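PDB 4NTQ: contact-dependent inhibitor A from Enterobacter cloacae subsp. cloacae, which carries a C-terminal toxin domain, probably a ribosomal RNase, that is delivered into target bacteria and is held here by its immunity protein. Local coordinates for residues A[169-179]-A[189-200]. Sequence-based numbering, arbitrary orientation.
Sequences ASNLGFDRRIP and GQPVFYDGKNYI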
loop_
_atom_site.group_PDB
_atom_site.type_symbol
_atom_site.label_atom_id
_atom_site.label_comp_id
_atom_site.label_asym_id
_atom_site.label_seq_id
_atom_site.Cartn_x
_atom_site.Cartn_y
_atom_site.Cartn_z
ATOM N N ALA A 169 -19.040 1.388 5.006
ATOM C CA ALA A 169 -18.268 0.295 5.593
ATOM C C ALA A 169 -18.947 -0.273 6.846
ATOM O O ALA A 169 -18.912 -1.477 7.100
ATOM C CB ALA A 169 -16.842 0.755 5.907
ATOM N N SER A 170 -19.564 0.600 7.627
ATOM C CA SER A 170 -20.311 0.167 8.801
ATOM C C SER A 170 -21.465 -0.748 8.404
ATOM O O SER A 170 -21.698 -1.778 9.035
ATOM C CB SER A 170 -20.852 1.371 9.566
ATOM O OG SER A 170 -21.320 0.986 10.843
ATOM N N ASN A 171 -22.181 -0.371 7.349
ATOM C CA ASN A 171 -23.281 -1.183 6.842
ATOM C C ASN A 171 -22.813 -2.537 6.323
ATOM O O ASN A 171 -23.611 -3.454 6.155
ATOM C CB ASN A 171 -24.045 -0.433 5.752
ATOM C CG ASN A 171 -24.924 0.668 6.313
ATOM O OD1 ASN A 171 -25.543 0.512 7.370
ATOM N ND2 ASN A 171 -24.980 1.793 5.608
ATOM N N LEU A 172 -21.516 -2.651 6.069
ATOM C CA LEU A 172 -20.928 -3.901 5.617
ATOM C C LEU A 172 -20.419 -4.733 6.792
ATOM O O LEU A 172 -20.040 -5.890 6.624
ATOM C CB LEU A 172 -19.807 -3.613 4.625
ATOM C CG LEU A 172 -20.394 -3.166 3.296
ATOM C CD1 LEU A 172 -19.316 -2.747 2.305
ATOM C CD2 LEU A 172 -21.247 -4.300 2.746
ATOM N N GLY A 173 -20.430 -4.137 7.983
ATOM C CA GLY A 173 -20.020 -4.823 9.195
ATOM C C GLY A 173 -18.721 -4.281 9.753
ATOM O O GLY A 173 -18.363 -4.534 10.904
ATOM N N PHE A 174 -18.018 -3.518 8.925
ATOM C CA PHE A 174 -16.708 -2.993 9.276
ATOM C C PHE A 174 -16.836 -1.731 10.129
ATOM O O PHE A 174 -16.621 -0.617 9.659
ATOM C CB PHE A 174 -15.905 -2.739 8.004
ATOM C CG PHE A 174 -15.604 -3.990 7.220
ATOM C CD1 PHE A 174 -14.343 -4.568 7.265
ATOM C CD2 PHE A 174 -16.582 -4.596 6.446
ATOM C CE1 PHE A 174 -14.061 -5.723 6.543
ATOM C CE2 PHE A 174 -16.310 -5.751 5.729
ATOM C CZ PHE A 174 -15.048 -6.315 5.780
ATOM N N ASP A 175 -17.180 -1.938 11.398
ATOM C CA ASP A 175 -17.533 -0.871 12.333
ATOM C C ASP A 175 -16.380 0.015 12.771
ATOM O O ASP A 175 -16.572 1.198 13.053
ATOM C CB ASP A 175 -18.152 -1.480 13.591
ATOM C CG ASP A 175 -19.493 -2.117 13.329
ATOM O OD1 ASP A 175 -20.182 -1.675 12.387
ATOM O OD2 ASP A 175 -19.863 -3.054 14.069
ATOM N N ARG A 176 -15.191 -0.566 12.858
ATOM C CA ARG A 176 -14.070 0.109 13.490
ATOM C C ARG A 176 -13.208 0.856 12.478
ATOM O O ARG A 176 -12.392 0.261 11.778
ATOM C CB ARG A 176 -13.235 -0.894 14.303
ATOM C CG ARG A 176 -12.082 -0.292 15.101
ATOM C CD ARG A 176 -12.525 0.940 15.877
ATOM N NE ARG A 176 -13.589 0.644 16.835
ATOM C CZ ARG A 176 -14.243 1.565 17.542
ATOM N NH1 ARG A 176 -13.949 2.852 17.403
ATOM N NH2 ARG A 176 -15.195 1.200 18.389
ATOM N N ARG A 177 -13.399 2.168 12.395
ATOM C CA ARG A 177 -12.531 2.982 11.566
ATOM C C ARG A 177 -11.161 3.032 12.210
ATOM O O ARG A 177 -11.020 3.478 13.342
ATOM C CB ARG A 177 -13.067 4.403 11.434
ATOM C CG ARG A 177 -12.061 5.345 10.782
ATOM C CD ARG A 177 -12.583 6.768 10.669
ATOM N NE ARG A 177 -11.715 7.598 9.834
ATOM C CZ ARG A 177 -10.756 8.392 10.302
ATOM N NH1 ARG A 177 -10.538 8.470 11.612
ATOM N NH2 ARG A 177 -10.015 9.107 9.459
ATOM N N ILE A 178 -10.150 2.561 11.501
ATOM C CA ILE A 178 -8.790 2.710 11.988
ATOM C C ILE A 178 -8.074 3.754 11.156
ATOM O O ILE A 178 -7.793 3.525 9.985
ATOM C CB ILE A 178 -7.992 1.411 11.891
ATOM C CG1 ILE A 178 -8.696 0.288 12.653
ATOM C CG2 ILE A 178 -6.576 1.633 12.406
ATOM C CD1 ILE A 178 -8.018 -1.059 12.486
ATOM N N PRO A 179 -7.784 4.911 11.759
ATOM C CA PRO A 179 -7.098 5.990 11.044
ATOM C C PRO A 179 -5.613 5.695 10.951
ATOM O O PRO A 179 -5.086 4.994 11.814
ATOM C CB PRO A 179 -7.339 7.205 11.937
ATOM C CG PRO A 179 -7.501 6.623 13.309
ATOM C CD PRO A 179 -8.170 5.297 13.128
ATOM N N GLY A 189 -6.372 11.336 6.637
ATOM C CA GLY A 189 -5.784 10.351 5.743
ATOM C C GLY A 189 -6.637 9.170 5.326
ATOM O O GLY A 189 -7.752 9.003 5.810
ATOM N N GLN A 190 -6.108 8.359 4.409
ATOM C CA GLN A 190 -6.781 7.141 3.979
ATOM C C GLN A 190 -6.861 6.213 5.164
ATOM O O GLN A 190 -5.840 5.763 5.673
ATOM C CB GLN A 190 -6.035 6.445 2.836
ATOM C CG GLN A 190 -6.383 6.926 1.427
ATOM C CD GLN A 190 -5.641 6.146 0.336
ATOM O OE1 GLN A 190 -4.717 6.663 -0.298
ATOM N NE2 GLN A 190 -6.047 4.896 0.119
ATOM N N PRO A 191 -8.082 5.930 5.624
ATOM C CA PRO A 191 -8.192 5.054 6.777
ATOM C C PRO A 191 -8.444 3.648 6.297
ATOM O O PRO A 191 -8.547 3.387 5.108
ATOM C CB PRO A 191 -9.458 5.561 7.444
ATOM C CG PRO A 191 -10.335 5.867 6.274
ATOM C CD PRO A 191 -9.404 6.432 5.213
ATOM N N VAL A 192 -8.584 2.754 7.257
ATOM C CA VAL A 192 -8.855 1.366 6.999
ATOM C C VAL A 192 -10.034 1.018 7.924
ATOM O O VAL A 192 -10.091 1.503 9.053
ATOM C CB VAL A 192 -7.577 0.555 7.329
ATOM C CG1 VAL A 192 -7.894 -0.710 8.024
ATOM C CG2 VAL A 192 -6.743 0.314 6.081
ATOM N N PHE A 193 -10.985 0.218 7.440
ATOM C CA PHE A 193 -12.138 -0.168 8.246
ATOM C C PHE A 193 -12.120 -1.653 8.618
ATOM O O PHE A 193 -11.932 -2.517 7.767
ATOM C CB PHE A 193 -13.443 0.225 7.543
ATOM C CG PHE A 193 -13.534 1.700 7.234
ATOM C CD1 PHE A 193 -14.071 2.586 8.156
ATOM C CD2 PHE A 193 -13.051 2.201 6.036
ATOM C CE1 PHE A 193 -14.146 3.937 7.879
ATOM C CE2 PHE A 193 -13.122 3.557 5.755
ATOM C CZ PHE A 193 -13.670 4.424 6.677
ATOM N N TYR A 194 -12.331 -1.931 9.901
ATOM C CA TYR A 194 -12.077 -3.249 10.469
ATOM C C TYR A 194 -13.355 -4.055 10.732
ATOM O O TYR A 194 -14.342 -3.532 11.246
ATOM C CB TYR A 194 -11.289 -3.083 11.765
ATOM C CG TYR A 194 -10.735 -4.356 12.346
ATOM C CD1 TYR A 194 -10.643 -4.518 13.722
ATOM C CD2 TYR A 194 -10.294 -5.388 11.531
ATOM C CE1 TYR A 194 -10.133 -5.666 14.275
ATOM C CE2 TYR A 194 -9.767 -6.546 12.074
ATOM C CZ TYR A 194 -9.696 -6.679 13.450
ATOM O OH TYR A 194 -9.183 -7.821 14.013
ATOM N N ASP A 195 -13.306 -5.335 10.376
ATOM C CA ASP A 195 -14.430 -6.253 10.492
ATOM C C ASP A 195 -14.439 -6.853 11.863
ATOM O O ASP A 195 -15.454 -7.360 12.316
ATOM C CB ASP A 195 -14.230 -7.419 9.518
ATOM C CG ASP A 195 -15.519 -7.873 8.899
ATOM O OD1 ASP A 195 -16.566 -7.247 9.156
ATOM O OD2 ASP A 195 -15.487 -8.838 8.124
ATOM N N GLY A 196 -13.280 -6.820 12.505
ATOM C CA GLY A 196 -12.990 -7.771 13.548
ATOM C C GLY A 196 -12.257 -8.957 12.942
ATOM O O GLY A 196 -11.742 -9.802 13.665
ATOM N N LYS A 197 -12.220 -9.030 11.611
ATOM C CA LYS A 197 -11.422 -10.039 10.916
ATOM C C LYS A 197 -10.586 -9.411 9.792
ATOM O O LYS A 197 -9.356 -9.492 9.796
ATOM C CB LYS A 197 -12.315 -11.152 10.354
ATOM C CG LYS A 197 -11.535 -12.272 9.645
ATOM C CD LYS A 197 -12.427 -13.452 9.251
ATOM C CE LYS A 197 -11.694 -14.469 8.380
ATOM N NZ LYS A 197 -10.472 -15.022 9.025
ATOM N N ASN A 198 -11.271 -8.783 8.837
ATOM C CA ASN A 198 -10.636 -8.170 7.674
ATOM C C ASN A 198 -10.744 -6.645 7.626
ATOM O O ASN A 198 -11.486 -6.034 8.408
ATOM C CB ASN A 198 -11.239 -8.745 6.398
ATOM C CG ASN A 198 -10.886 -10.188 6.202
ATOM O OD1 ASN A 198 -9.720 -10.570 6.317
ATOM N ND2 ASN A 198 -11.890 -11.011 5.911
ATOM N N TYR A 199 -10.018 -6.044 6.683
ATOM C CA TYR A 199 -9.994 -4.594 6.528
ATOM C C TYR A 199 -10.376 -4.171 5.112
ATOM O O TYR A 199 -9.970 -4.796 4.131
ATOM C CB TYR A 199 -8.601 -4.041 6.855
ATOM C CG TYR A 199 -8.042 -4.478 8.199
ATOM C CD1 TYR A 199 -8.157 -3.665 9.326
ATOM C CD2 TYR A 199 -7.392 -5.701 8.342
ATOM C CE1 TYR A 199 -7.634 -4.049 10.552
ATOM C CE2 TYR A 199 -6.874 -6.094 9.570
ATOM C CZ TYR A 199 -7.008 -5.270 10.673
ATOM O OH TYR A 199 -6.503 -5.670 11.889
ATOM N N ILE A 200 -11.152 -3.100 5.001
ATOM C CA ILE A 200 -11.446 -2.532 3.695
ATOM C C ILE A 200 -11.068 -1.058 3.655
ATOM O O ILE A 200 -11.063 -0.387 4.688
ATOM C CB ILE A 200 -12.924 -2.676 3.321
ATOM C CG1 ILE A 200 -13.818 -2.132 4.426
ATOM C CG2 ILE A 200 -13.287 -4.120 3.056
ATOM C CD1 ILE A 200 -15.290 -2.231 4.109
#
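F174 lies between I200 and D195, wedged against the hairpin formed by strands 192-194 and 199-200. Its CB sits beside F193 CB, 3.9 Å away. CG stands anti to the carbonyl carbon (chi1 -64°), which turns the ring over I200; F174 CG and CD2 both meet I200 CD1 at 3.6 Å, a CH-pi contact over the face. Along one side of the ring, F174 CD1 lies 3.2 Å from F193 O, and F174 CE1 the same 3.2 Å from N198 O, the latter close to the ring plane. Across the other face lies the D195 carboxylate, its plane only 7° from that of the ring: D195 OD1 lies over the ring centre, 3.6 Å above its plane and facing CE2, and D195 OD2 is 3.5 Å from F174 CZ. L230 also touches this ring.

A169 CB rests over one face of the F193 ring, 4.1 Å from its centroid, while R177 CB and CG run past CE1 of that ring. The extended R177 chain carries its guanidinium on past P191 to a hydrogen bond from NH1 to N186 O. On the other side of the sheet, I178 CD1 reaches the edge of the Y199 ring at CE1.

Backbone bonds tie I178 to V192 in both directions, and Y194 N to R176 O at 2.9 Å; the return bond from R176 N is weak. A classic beta bulge sets D175 and R176 together opposite Y194. Leaving helix 164-170 through a Schellman motif at G173, the chain enters 176-178, the outermost strand within this chain of a six-stranded antiparallel meander, with CdiI meeting I178 and V192.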